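Local coordinates for protein triphenylmethane reductase (Citrobacter sp., PDB 2JL1) that probably reduces triphenylmethane dyes with NADPH as the hydride donor, binding the cofactor in a Rossmann-type domain of the NmrA-like family, at residues T6-Q11 with A31-V36; S59-F64 with A94-V99; A154-G159 with S217-V222; A179-T184 with K269-L274. All blocks are in the same frame, centred on the assembly; numbering follows the deposited sequence.

Interaction 1. Residues T6-Q11 with A31-V36; sequences TGATGQ and AIVRNV. With NAP (NADP nicotinamide-adenine-dinucleotide phosphate), chain B.
Ala-8 directs its methyl at strand 29-33, where its CB lies 3.6 Å from Ala-31 CB and also reaches Val-33 CG1. Thr-9 extends this apolar patch, its CG2 meeting Val-33 CG1 at 3.6 Å with the two side chains crossing at about a right angle. With chi1 at 57°, Thr-9 OG1 stands between the backbone N and the carbonyl carbon; the methyl is thereby left to the valine while the hydroxyl donates to O1X of the NADP 2'-phosphate at 2.8 Å. Arg-34 approaches the same phosphate differently. Its guanidinium carries adenine N7A over one face, 3.3 Å above the plane, and turns its edge to the phosphorus, so that NE bonds O3X at 3.2 Å (163°) and NH2 bonds O2X at 2.9 Å. A water links Thr-9 OG1, Asn-35 N and O3X.

Backbone ties are slighter: Ala-8 N gives Ile-32 O a weak bond of 3.4 Å, and a second water accepts from Gly-7 N and donates weakly to that carbonyl. The loop is the glycine-rich TGxxGxxG turn of a Rossmann beta-alpha-beta unit, and Gln-11 N, at the start of helix 11-20, holds pyrophosphate O2A at 2.9 Å. Thr-9 and Arg-34 together grip the 2'-phosphate, which NAD lacks, so the contact probably contributes to a preference for NADP.

Interaction 2. Residues S59-F64 with A94-V99; sequences SLQKAF and ARDAGV
Phe-64 is the bump of this contact, fitting a hollow made by Ala-94, Ala-97 and Val-99. Its CB rests on Ala-97 CB at 3.6 Å and on Val-99 CG2 at 4.1 Å, while the ring is carried deeper, beside helix 80-96, because CG stands next to the backbone N (chi1 -62°). There Ala-94 N lies at the ring edge, near its plane: CD2 is 3.4 Å from that N and 4.0 Å from Ala-94 CB. The short side chains of Ala-94 and Ala-97 are consistent with so close an approach to the helix backbone. The third wall follows Gly-98, whose positive phi and two bonds back into the last turn, Gly-98 N to Arg-95 O and Val-99 N to Ala-94 O, make a Schellman motif; the chain leaves the helix there with Val-99 against the phenylalanine. Leu-70 and Ile-32 of the central sheet, with Val-90 and Ala-93, complete the socket.

Over the more open side, Gln-61 bends at chi2 and brings its amide across to the Asp-96 carboxylate, the two planes 45° apart. Asp-96 OD1 takes both NE and NH2 of Arg-95, each at 2.8 Å, and OD2 pairs with Lys-92. Arg-95 also forms a salt bridge with Asp-79 of the second subunit. The apolar socket is thus bordered by a charge network, and two cationic partners would be expected to keep Asp-96 ionised.

Interaction 3. Residues A154-G159 with S217-V222; sequences ASTESG and SGKKVV. Unlike the reference sequence in segment 154-159: Thr-156 (reference Ile).
Lys-219 drapes its aliphatic chain over the end of helix 153-158, where CD lies a tight 3.0 Å from Thr-156 O. The path is bent twice: chi2 lies off a staggered value at 135°, and a further turn at chi4 curls the ammonium back, so that NZ bonds Lys-220 O at 2.8 Å. The crowding at CD and the unstaggered chi2 suggest strain or a doubtful placement of the chain. Beneath this methylene cover Thr-156 O is buried and has no polar partner in the model. The side chain of Thr-156 meets Ser-217 more loosely, its OG1 lying 4.0 Å from Ser-217 CB. Ser-217 keeps OG between the backbone N and the carbonyl carbon (chi1 77°), from where it accepts Lys-219 N at 3.1 Å, an ST turn where the chain leaves helix 206-217; the same OG also bonds Leu-213 O.

The two segments lead into the small parallel sheet of strands 160-163 and 222-225, set apart from the seven-stranded Rossmann sheet. Its pairing is begun by Val-222 N, which donates to Gly-159 O at 3.1 Å in a nearly straight bond (166°), although the donor stands well above the carbonyl plane. Gly-159 leaves the helix with positive phi, and a water joins its O to Lys-220 O. Val-221 holds CG1 anti to its N, which turns CG2 to Ser-155 O at 3.8 Å; CG1 lies 4.0 Å from Gly-159 C, and the side chain also touches Ile-161 of the neighbouring strand.

Interaction 4. Residues A179-T184 with K269-L274; sequences ALAAAT and KLIGSL
Ile-271 presses its CG2 methyl onto the backbone of helix 175-186, 3.6 Å from Ala-181 CA and 3.9 Å from Ala-181 CB. Leu-180 closes in from the preceding residue, its CG 3.9 Å from the same methyl, the two side chains crossing at a slant. One turn on, the Thr-184 and Leu-270 side chains run past each other in opposite directions, with Thr-184 CG2 and Leu-270 CD1 meeting at 3.5 Å, closer than usual for two carbons. Hydrogen bonds across the contact are absent; it is carried by carbon surfaces.

Behind these groups lie the features that set them. Ile-271 has CG1 between its N and its carbonyl carbon (chi1 71°), which places CG2 toward the alanine. Leu-270 departs from a staggered chi1, at -132°, consistent with some strain beside the tight methyl pair. The Thr-184 rotation is fixed by its hydroxyl: OG1 donates to Leu-180 O at 2.8 Å from well above the carbonyl plane, and that oxygen also accepts Thr-184 N. Gly-272, with positive phi, ends helix 266-271 directly after the contact.

Farther out, Leu-267 adds to the cover over Ala-181, Val-185 touches Leu-270, and Glu-177 lies against Ile-271. Helix 175-186 also packs on helix 11-20, with Ala-179 on Leu-15 and Val-16 and Ala-183 on His-19 and Leu-20. Helix 266-271 thus packs on helix 175-186, which in turn lies against helix 11-20, the helix after the glycine-rich loop of the NADP-binding Rossmann fold.

Interactions 1 and 2 touch: Ile-32 CD1 lies 3.7 Å from Phe-64 CE1, and Thr-6 CG2 lies 4.1 Å from that same CE1, so the cofactor-binding turn and the helix pair share packing. The Phe-64 side chain is about 9 Å from NADP. Interaction 4 does not touch interaction 1, their nearest atoms being about 6 Å apart, but helix 11-20, which starts at the glycine-rich loop, packs against helix 175-186; the side chain of Ala-181 is about 13 Å from the cofactor. Interaction 3 is remote, its centre about 50 Å from that of interaction 2, although its segments alternate along the chain with those of interaction 4.

Interaction 1. Residues T6-Q11 with A31-V36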
loop_
_atom_site.group_PDB
_atom_site.type_symbol
_atom_site.label_atom_id
_atom_site.label_comp_id
_atom_site.label_asym_id
_atom_site.label_seq_id
_atom_site.Cartn_x
_atom_site.Cartn_y
_atom_site.Cartn_z
ATOM N N THR A 6 -12.204 5.644 -15.293
ATOM C CA THR A 6 -11.510 6.879 -14.900
ATOM C C THR A 6 -10.377 7.154 -15.895
ATOM O O THR A 6 -10.058 6.291 -16.689
ATOM C CB THR A 6 -11.010 6.837 -13.436
ATOM O OG1 THR A 6 -9.792 6.074 -13.352
ATOM C CG2 THR A 6 -12.084 6.218 -12.534
ATOM N N GLY A 7 -9.759 8.336 -15.860
ATOM C CA GLY A 7 -8.757 8.684 -16.891
ATOM C C GLY A 7 -9.259 8.594 -18.346
ATOM O O GLY A 7 -8.469 8.403 -19.299
ATOM N N ALA A 8 -10.569 8.768 -18.520
ATOM C CA ALA A 8 -11.231 8.490 -19.812
ATOM C C ALA A 8 -10.793 9.342 -21.011
ATOM O O ALA A 8 -10.943 8.894 -22.148
ATOM C CB ALA A 8 -12.745 8.513 -19.672
ATOM N N THR A 9 -10.275 10.550 -20.761
ATOM C CA THR A 9 -9.742 11.407 -21.824
ATOM C C THR A 9 -8.244 11.165 -22.068
ATOM O O THR A 9 -7.650 11.740 -22.990
ATOM C CB THR A 9 -9.939 12.919 -21.525
ATOM O OG1 THR A 9 -9.329 13.237 -20.267
ATOM C CG2 THR A 9 -11.406 13.281 -21.470
ATOM N N GLY A 10 -7.630 10.323 -21.247
ATOM C CA GLY A 10 -6.225 9.975 -21.436
ATOM C C GLY A 10 -6.080 8.962 -22.552
ATOM O O GLY A 10 -7.081 8.487 -23.107
ATOM N N GLN A 11 -4.839 8.610 -22.874
ATOM C CA GLN A 11 -4.586 7.761 -24.038
ATOM C C GLN A 11 -5.114 6.359 -23.781
ATOM O O GLN A 11 -5.875 5.819 -24.589
ATOM C CB GLN A 11 -3.094 7.788 -24.439
ATOM C CG GLN A 11 -2.592 9.227 -24.647
ATOM C CD GLN A 11 -1.139 9.307 -25.062
ATOM O OE1 GLN A 11 -0.807 9.037 -26.214
ATOM N NE2 GLN A 11 -0.263 9.684 -24.123
ATOM N N ALA A 31 -17.806 7.604 -18.802
ATOM C CA ALA A 31 -16.498 8.213 -18.799
ATOM C C ALA A 31 -16.418 9.110 -17.581
ATOM O O ALA A 31 -17.242 10.014 -17.411
ATOM C CB ALA A 31 -16.275 9.006 -20.065
ATOM N N ILE A 32 -15.448 8.828 -16.713
ATOM C CA ILE A 32 -15.192 9.671 -15.565
ATOM C C ILE A 32 -13.908 10.429 -15.864
ATOM O O ILE A 32 -12.868 9.836 -16.188
ATOM C CB ILE A 32 -15.141 8.871 -14.240
ATOM C CG1 ILE A 32 -16.515 8.262 -13.953
ATOM C CG2 ILE A 32 -14.756 9.780 -13.080
ATOM C CD1 ILE A 32 -16.511 7.107 -12.976
ATOM N N VAL A 33 -14.001 11.747 -15.779
ATOM C CA VAL A 33 -12.971 12.674 -16.278
ATOM C C VAL A 33 -12.763 13.865 -15.327
ATOM O O VAL A 33 -13.662 14.236 -14.585
ATOM C CB VAL A 33 -13.361 13.236 -17.703
ATOM C CG1 VAL A 33 -13.370 12.142 -18.738
ATOM C CG2 VAL A 33 -14.713 13.922 -17.682
ATOM N N ARG A 34 -11.577 14.460 -15.353
ATOM C CA ARG A 34 -11.308 15.689 -14.594
ATOM C C ARG A 34 -11.795 16.946 -15.352
ATOM O O ARG A 34 -12.360 17.878 -14.759
ATOM C CB ARG A 34 -9.805 15.773 -14.269
ATOM C CG ARG A 34 -9.369 17.083 -13.616
ATOM C CD ARG A 34 -7.896 17.043 -13.220
ATOM N NE ARG A 34 -6.997 16.788 -14.343
ATOM C CZ ARG A 34 -5.685 17.017 -14.310
ATOM N NH1 ARG A 34 -5.131 17.520 -13.210
ATOM N NH2 ARG A 34 -4.926 16.755 -15.376
ATOM N N ASN A 35 -11.614 16.944 -16.669
ATOM C CA ASN A 35 -11.900 18.103 -17.525
ATOM C C ASN A 35 -13.073 17.710 -18.419
ATOM O O ASN A 35 -12.902 16.986 -19.395
ATOM C CB ASN A 35 -10.627 18.449 -18.338
ATOM C CG ASN A 35 -10.796 19.652 -19.295
ATOM O OD1 ASN A 35 -11.887 20.168 -19.509
ATOM N ND2 ASN A 35 -9.684 20.079 -19.883
ATOM N N VAL A 36 -14.275 18.173 -18.070
ATOM C CA VAL A 36 -15.488 17.751 -18.778
ATOM C C VAL A 36 -15.592 18.292 -20.211
ATOM O O VAL A 36 -16.227 17.666 -21.062
ATOM C CB VAL A 36 -16.781 18.030 -17.963
ATOM C CG1 VAL A 36 -16.796 17.175 -16.701
ATOM C CG2 VAL A 36 -16.909 19.508 -17.629
HETATM P PA NAP B . -2.349 9.864 -19.930
HETATM O O1A NAP B . -1.274 10.806 -19.516
HETATM O O2A NAP B . -2.743 9.944 -21.352
HETATM O O5B NAP B . -3.645 10.025 -19.015
HETATM C C5B NAP B . -3.612 10.279 -17.628
HETATM C C4B NAP B . -5.066 10.526 -17.254
HETATM O O4B NAP B . -5.193 10.809 -15.867
HETATM C C3B NAP B . -5.575 11.741 -18.031
HETATM O O3B NAP B . -6.831 11.450 -18.586
HETATM C C2B NAP B . -5.733 12.802 -16.979
HETATM O O2B NAP B . -6.853 13.590 -17.234
HETATM C C1B NAP B . -5.997 11.965 -15.745
HETATM N N9A NAP B . -5.747 12.767 -14.541
HETATM C C8A NAP B . -4.627 13.482 -14.216
HETATM N N7A NAP B . -4.845 14.071 -13.017
HETATM C C5A NAP B . -6.093 13.757 -12.596
HETATM C C6A NAP B . -6.822 14.096 -11.457
HETATM N N6A NAP B . -6.304 14.885 -10.519
HETATM N N1A NAP B . -8.098 13.602 -11.309
HETATM C C2A NAP B . -8.652 12.795 -12.280
HETATM N N3A NAP B . -7.928 12.456 -13.400
HETATM C C4A NAP B . -6.669 12.939 -13.552
HETATM O O3 NAP B . -1.821 8.367 -19.576
HETATM P PN NAP B . -1.975 6.985 -20.387
HETATM O O1N NAP B . -3.397 6.858 -20.748
HETATM O O2N NAP B . -0.932 6.927 -21.448
HETATM O O5D NAP B . -1.677 5.875 -19.212
HETATM C C5D NAP B . -2.593 5.717 -18.137
HETATM C C4D NAP B . -1.932 5.595 -16.759
HETATM O O4D NAP B . -0.954 4.570 -16.798
HETATM C C3D NAP B . -1.192 6.866 -16.339
HETATM O O3D NAP B . -1.958 7.768 -15.581
HETATM C C2D NAP B . 0.004 6.364 -15.552
HETATM O O2D NAP B . -0.232 6.217 -14.168
HETATM C C1D NAP B . 0.223 4.978 -16.118
HETATM N N1N NAP B . 1.412 5.018 -16.985
HETATM C C2N NAP B . 1.925 3.824 -17.380
HETATM C C3N NAP B . 3.054 3.784 -18.147
HETATM C C7N NAP B . 3.627 2.497 -18.563
HETATM O O7N NAP B . 4.726 2.558 -19.468
HETATM N N7N NAP B . 3.103 1.387 -18.030
HETATM C C4N NAP B . 3.631 4.983 -18.615
HETATM C C5N NAP B . 3.047 6.182 -18.287
HETATM C C6N NAP B . 1.954 6.194 -17.413
HETATM P P2B NAP B . -6.747 14.996 -18.021
HETATM O O1X NAP B . -7.099 14.725 -19.471
HETATM O O2X NAP B . -5.353 15.596 -17.947
HETATM O O3X NAP B . -7.759 15.903 -17.352
HETATM O O HOH W 1 -10.047 11.104 -14.747
HETATM O O HOH W 2 -10.106 14.887 -18.336
#

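Interaction 2. Residues S59-F64 with A94-V99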
loop_
_atom_site.group_PDB
_atom_site.type_symbol
_atom_site.label_atom_id
_atom_site.label_comp_id
_atom_site.label_asym_id
_atom_site.label_seq_id
_atom_site.Cartn_x
_atom_site.Cartn_y
_atom_site.Cartn_z
ATOM N N SER A 59 -16.467 14.918 -5.429
ATOM C CA SER A 59 -16.644 14.665 -6.860
ATOM C C SER A 59 -16.627 13.165 -7.201
ATOM O O SER A 59 -17.363 12.720 -8.081
ATOM C CB SER A 59 -15.593 15.422 -7.689
ATOM O OG SER A 59 -14.405 14.660 -7.847
ATOM N N LEU A 60 -15.791 12.390 -6.505
ATOM C CA LEU A 60 -15.684 10.950 -6.757
ATOM C C LEU A 60 -16.876 10.181 -6.191
ATOM O O LEU A 60 -17.376 9.238 -6.809
ATOM C CB LEU A 60 -14.383 10.400 -6.156
ATOM C CG LEU A 60 -13.083 10.943 -6.734
ATOM C CD1 LEU A 60 -11.936 10.570 -5.799
ATOM C CD2 LEU A 60 -12.874 10.409 -8.155
ATOM N N GLN A 61 -17.329 10.583 -5.009
ATOM C CA GLN A 61 -18.536 10.004 -4.425
ATOM C C GLN A 61 -19.700 10.072 -5.420
ATOM O O GLN A 61 -20.381 9.076 -5.676
ATOM C CB GLN A 61 -18.894 10.731 -3.122
ATOM C CG GLN A 61 -17.867 10.512 -2.018
ATOM C CD GLN A 61 -18.062 9.202 -1.264
ATOM O OE1 GLN A 61 -17.081 8.587 -0.809
ATOM N NE2 GLN A 61 -19.331 8.779 -1.101
ATOM N N LYS A 62 -19.888 11.239 -6.015
ATOM C CA LYS A 62 -20.960 11.449 -6.986
ATOM C C LYS A 62 -20.722 10.693 -8.304
ATOM O O LYS A 62 -21.654 10.093 -8.847
ATOM C CB LYS A 62 -21.147 12.947 -7.240
ATOM C CG LYS A 62 -21.380 13.754 -5.956
ATOM C CD LYS A 62 -21.238 15.255 -6.181
ATOM C CE LYS A 62 -20.935 15.960 -4.861
ATOM N NZ LYS A 62 -21.301 17.420 -4.882
ATOM N N ALA A 63 -19.485 10.708 -8.809
ATOM C CA ALA A 63 -19.169 10.025 -10.063
ATOM C C ALA A 63 -19.363 8.507 -9.994
ATOM O O ALA A 63 -19.809 7.876 -10.966
ATOM C CB ALA A 63 -17.756 10.377 -10.535
ATOM N N PHE A 64 -19.040 7.923 -8.841
ATOM C CA PHE A 64 -19.130 6.479 -8.674
ATOM C C PHE A 64 -20.521 6.022 -8.236
ATOM O O PHE A 64 -20.755 4.818 -8.126
ATOM C CB PHE A 64 -18.098 5.966 -7.650
ATOM C CG PHE A 64 -16.660 6.196 -8.035
ATOM C CD1 PHE A 64 -16.295 6.470 -9.349
ATOM C CD2 PHE A 64 -15.661 6.089 -7.074
ATOM C CE1 PHE A 64 -14.949 6.674 -9.688
ATOM C CE2 PHE A 64 -14.319 6.273 -7.401
ATOM C CZ PHE A 64 -13.956 6.563 -8.708
ATOM N N ALA A 94 -14.902 4.684 -4.094
ATOM C CA ALA A 94 -15.429 3.444 -4.660
ATOM C C ALA A 94 -16.095 2.581 -3.585
ATOM O O ALA A 94 -17.217 2.099 -3.777
ATOM C CB ALA A 94 -14.314 2.669 -5.406
ATOM N N ARG A 95 -15.419 2.392 -2.448
ATOM C CA ARG A 95 -16.000 1.635 -1.340
ATOM C C ARG A 95 -17.341 2.289 -0.912
ATOM O O ARG A 95 -18.376 1.602 -0.844
ATOM C CB ARG A 95 -15.025 1.554 -0.159
ATOM C CG ARG A 95 -15.389 0.549 0.960
ATOM C CD ARG A 95 -16.519 1.057 1.882
ATOM N NE ARG A 95 -16.236 2.370 2.456
ATOM C CZ ARG A 95 -15.574 2.566 3.585
ATOM N NH1 ARG A 95 -15.123 1.531 4.294
ATOM N NH2 ARG A 95 -15.366 3.799 4.013
ATOM N N ASP A 96 -17.306 3.593 -0.637
ATOM C CA ASP A 96 -18.489 4.338 -0.141
ATOM C C ASP A 96 -19.653 4.311 -1.120
ATOM O O ASP A 96 -20.802 4.315 -0.708
ATOM C CB ASP A 96 -18.145 5.804 0.149
ATOM C CG ASP A 96 -17.167 5.970 1.308
ATOM O OD1 ASP A 96 -16.960 4.996 2.062
ATOM O OD2 ASP A 96 -16.609 7.087 1.457
ATOM N N ALA A 97 -19.351 4.305 -2.418
ATOM C CA ALA A 97 -20.387 4.250 -3.451
ATOM C C ALA A 97 -20.965 2.840 -3.669
ATOM O O ALA A 97 -21.907 2.677 -4.433
ATOM C CB ALA A 97 -19.850 4.810 -4.757
ATOM N N GLY A 98 -20.396 1.823 -3.023
ATOM C CA GLY A 98 -20.891 0.462 -3.194
ATOM C C GLY A 98 -20.612 -0.138 -4.569
ATOM O O GLY A 98 -21.400 -0.951 -5.082
ATOM N N VAL A 99 -19.496 0.277 -5.168
ATOM C CA VAL A 99 -19.015 -0.281 -6.442
ATOM C C VAL A 99 -18.902 -1.803 -6.272
ATOM O O VAL A 99 -18.368 -2.273 -5.270
ATOM C CB VAL A 99 -17.676 0.388 -6.873
ATOM C CG1 VAL A 99 -17.008 -0.355 -8.005
ATOM C CG2 VAL A 99 -17.913 1.844 -7.295
#

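Interaction 3. Residues A154-G159 with S217-V222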
loop_
_atom_site.group_PDB
_atom_site.type_symbol
_atom_site.label_atom_id
_atom_site.label_comp_id
_atom_site.label_asym_id
_atom_site.label_seq_id
_atom_site.Cartn_x
_atom_site.Cartn_y
_atom_site.Cartn_z
ATOM N N ALA A 154 13.246 10.833 -35.952
ATOM C CA ALA A 154 14.495 11.458 -35.545
ATOM C C ALA A 154 15.645 10.462 -35.637
ATOM O O ALA A 154 16.761 10.827 -36.010
ATOM C CB ALA A 154 14.377 12.005 -34.116
ATOM N N SER A 155 15.374 9.203 -35.279
ATOM C CA SER A 155 16.394 8.152 -35.357
ATOM C C SER A 155 16.673 7.724 -36.797
ATOM O O SER A 155 17.820 7.452 -37.151
ATOM C CB SER A 155 16.017 6.951 -34.475
ATOM O OG SER A 155 16.195 7.289 -33.100
ATOM N N THR A 156 15.632 7.663 -37.623
ATOM C CA THR A 156 15.811 7.400 -39.051
ATOM C C THR A 156 16.703 8.485 -39.659
ATOM O O THR A 156 17.569 8.186 -40.483
ATOM C CB THR A 156 14.462 7.299 -39.802
ATOM O OG1 THR A 156 13.699 6.186 -39.302
ATOM C CG2 THR A 156 14.670 7.150 -41.319
ATOM N N GLU A 157 16.521 9.731 -39.217
ATOM C CA GLU A 157 17.281 10.867 -39.745
ATOM C C GLU A 157 18.748 10.783 -39.336
ATOM O O GLU A 157 19.635 10.911 -40.174
ATOM C CB GLU A 157 16.678 12.206 -39.272
ATOM C CG GLU A 157 15.289 12.545 -39.866
ATOM C CD GLU A 157 14.562 13.698 -39.121
ATOM O OE1 GLU A 157 15.237 14.525 -38.453
ATOM O OE2 GLU A 157 13.307 13.776 -39.208
ATOM N N SER A 158 18.987 10.544 -38.048
ATOM C CA SER A 158 20.336 10.546 -37.491
ATOM C C SER A 158 21.124 9.276 -37.772
ATOM O O SER A 158 22.352 9.284 -37.688
ATOM C CB SER A 158 20.281 10.798 -35.978
ATOM O OG SER A 158 19.840 9.643 -35.257
ATOM N N GLY A 159 20.421 8.191 -38.097
ATOM C CA GLY A 159 21.027 6.864 -38.197
ATOM C C GLY A 159 21.351 6.160 -36.880
ATOM O O GLY A 159 22.143 5.218 -36.867
ATOM N N SER A 217 12.418 1.183 -42.754
ATOM C CA SER A 217 12.687 2.511 -43.303
ATOM C C SER A 217 13.671 2.493 -44.467
ATOM O O SER A 217 13.733 3.459 -45.247
ATOM C CB SER A 217 13.237 3.418 -42.207
ATOM O OG SER A 217 14.605 3.109 -41.968
ATOM N N GLY A 218 14.443 1.413 -44.575
ATOM C CA GLY A 218 15.477 1.289 -45.608
ATOM C C GLY A 218 16.752 2.025 -45.243
ATOM O O GLY A 218 17.764 1.925 -45.936
ATOM N N LYS A 219 16.729 2.777 -44.156
ATOM C CA LYS A 219 17.952 3.453 -43.735
ATOM C C LYS A 219 18.617 2.700 -42.580
ATOM O O LYS A 219 17.941 2.236 -41.667
ATOM C CB LYS A 219 17.674 4.932 -43.422
ATOM C CG LYS A 219 18.573 5.545 -42.374
ATOM C CD LYS A 219 19.094 6.908 -42.774
ATOM C CE LYS A 219 20.374 7.216 -41.971
ATOM N NZ LYS A 219 21.341 6.042 -42.015
ATOM N N LYS A 220 19.938 2.559 -42.644
ATOM C CA LYS A 220 20.708 1.903 -41.602
ATOM C C LYS A 220 20.624 2.723 -40.332
ATOM O O LYS A 220 21.029 3.887 -40.316
ATOM C CB LYS A 220 22.174 1.763 -42.032
ATOM C CG LYS A 220 23.078 1.041 -41.035
ATOM C CD LYS A 220 22.532 -0.356 -40.684
ATOM C CE LYS A 220 23.338 -1.015 -39.573
ATOM N NZ LYS A 220 22.632 -2.188 -38.961
ATOM N N VAL A 221 20.068 2.121 -39.286
ATOM C CA VAL A 221 19.983 2.758 -37.962
ATOM C C VAL A 221 20.676 1.786 -36.987
ATOM O O VAL A 221 20.358 0.605 -36.984
ATOM C CB VAL A 221 18.493 2.996 -37.535
ATOM C CG1 VAL A 221 18.397 3.577 -36.104
ATOM C CG2 VAL A 221 17.766 3.882 -38.523
ATOM N N VAL A 222 21.629 2.276 -36.194
ATOM C CA VAL A 222 22.259 1.456 -35.152
ATOM C C VAL A 222 21.712 1.830 -33.768
ATOM O O VAL A 222 21.195 2.930 -33.566
ATOM C CB VAL A 222 23.826 1.559 -35.152
ATOM C CG1 VAL A 222 24.409 1.170 -36.512
ATOM C CG2 VAL A 222 24.291 2.938 -34.767
HETATM O O HOH W 3 23.720 4.421 -38.711
#

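Interaction 4. Residues A179-T184 with K269-L274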
loop_
_atom_site.group_PDB
_atom_site.type_symbol
_atom_site.label_atom_id
_atom_site.label_comp_id
_atom_site.label_asym_id
_atom_site.label_seq_id
_atom_site.Cartn_x
_atom_site.Cartn_y
_atom_site.Cartn_z
ATOM N N ALA A 179 -5.426 -1.900 -23.427
ATOM C CA ALA A 179 -6.795 -1.379 -23.368
ATOM C C ALA A 179 -7.804 -2.444 -23.746
ATOM O O ALA A 179 -8.899 -2.515 -23.178
ATOM C CB ALA A 179 -6.944 -0.181 -24.289
ATOM N N LEU A 180 -7.438 -3.244 -24.743
ATOM C CA LEU A 180 -8.242 -4.387 -25.178
ATOM C C LEU A 180 -8.400 -5.396 -24.046
ATOM O O LEU A 180 -9.498 -5.902 -23.807
ATOM C CB LEU A 180 -7.629 -5.040 -26.437
ATOM C CG LEU A 180 -8.255 -6.336 -26.933
ATOM C CD1 LEU A 180 -9.800 -6.191 -27.141
ATOM C CD2 LEU A 180 -7.587 -6.803 -28.226
ATOM N N ALA A 181 -7.309 -5.661 -23.334
ATOM C CA ALA A 181 -7.330 -6.554 -22.165
ATOM C C ALA A 181 -8.232 -6.045 -21.051
ATOM O O ALA A 181 -8.977 -6.825 -20.445
ATOM C CB ALA A 181 -5.897 -6.745 -21.633
ATOM N N ALA A 182 -8.146 -4.750 -20.757
ATOM C CA ALA A 182 -9.024 -4.140 -19.778
ATOM C C ALA A 182 -10.511 -4.278 -20.200
ATOM O O ALA A 182 -11.368 -4.701 -19.395
ATOM C CB ALA A 182 -8.626 -2.689 -19.575
ATOM N N ALA A 183 -10.803 -3.955 -21.464
ATOM C CA ALA A 183 -12.160 -4.076 -22.016
ATOM C C ALA A 183 -12.677 -5.519 -22.015
ATOM O O ALA A 183 -13.857 -5.775 -21.688
ATOM C CB ALA A 183 -12.240 -3.456 -23.423
ATOM N N THR A 184 -11.811 -6.469 -22.355
ATOM C CA THR A 184 -12.187 -7.897 -22.332
ATOM C C THR A 184 -12.580 -8.333 -20.912
ATOM O O THR A 184 -13.633 -8.910 -20.694
ATOM C CB THR A 184 -11.013 -8.749 -22.855
ATOM O OG1 THR A 184 -10.739 -8.360 -24.202
ATOM C CG2 THR A 184 -11.319 -10.238 -22.813
ATOM N N LYS A 269 -3.130 -15.019 -23.434
ATOM C CA LYS A 269 -4.295 -15.852 -23.103
ATOM C C LYS A 269 -5.610 -15.072 -23.075
ATOM O O LYS A 269 -6.641 -15.573 -23.507
ATOM C CB LYS A 269 -4.067 -16.608 -21.791
ATOM C CG LYS A 269 -3.038 -17.709 -21.967
ATOM C CD LYS A 269 -2.738 -18.465 -20.686
ATOM C CE LYS A 269 -2.102 -19.792 -21.069
ATOM N NZ LYS A 269 -1.091 -20.223 -20.069
ATOM N N LEU A 270 -5.558 -13.840 -22.600
ATOM C CA LEU A 270 -6.729 -12.972 -22.500
ATOM C C LEU A 270 -7.215 -12.412 -23.847
ATOM O O LEU A 270 -8.438 -12.353 -24.104
ATOM C CB LEU A 270 -6.396 -11.805 -21.573
ATOM C CG LEU A 270 -7.289 -11.332 -20.415
ATOM C CD1 LEU A 270 -8.771 -11.387 -20.723
ATOM C CD2 LEU A 270 -6.994 -12.133 -19.172
ATOM N N ILE A 271 -6.280 -11.975 -24.691
ATOM C CA ILE A 271 -6.634 -11.250 -25.921
ATOM C C ILE A 271 -6.261 -11.939 -27.253
ATOM O O ILE A 271 -6.596 -11.416 -28.318
ATOM C CB ILE A 271 -6.103 -9.782 -25.911
ATOM C CG1 ILE A 271 -4.575 -9.741 -26.064
ATOM C CG2 ILE A 271 -6.587 -9.033 -24.652
ATOM C CD1 ILE A 271 -4.039 -8.376 -26.457
ATOM N N GLY A 272 -5.619 -13.111 -27.185
ATOM C CA GLY A 272 -5.100 -13.802 -28.381
ATOM C C GLY A 272 -3.750 -13.257 -28.824
ATOM O O GLY A 272 -3.023 -12.685 -28.022
ATOM N N SER A 273 -3.412 -13.427 -30.104
ATOM C CA SER A 273 -2.102 -13.044 -30.658
ATOM C C SER A 273 -1.751 -11.591 -30.389
ATOM O O SER A 273 -2.619 -10.721 -30.482
ATOM C CB SER A 273 -2.059 -13.261 -32.174
ATOM O OG SER A 273 -2.110 -14.633 -32.498
ATOM N N LEU A 274 -0.479 -11.351 -30.067
ATOM C CA LEU A 274 0.040 -10.019 -29.805
ATOM C C LEU A 274 0.574 -9.405 -31.091
ATOM O O LEU A 274 0.990 -10.111 -31.998
ATOM C CB LEU A 274 1.183 -10.072 -28.780
ATOM C CG LEU A 274 0.904 -10.758 -27.422
ATOM C CD1 LEU A 274 2.155 -10.790 -26.543
ATOM C CD2 LEU A 274 -0.293 -10.106 -26.699
#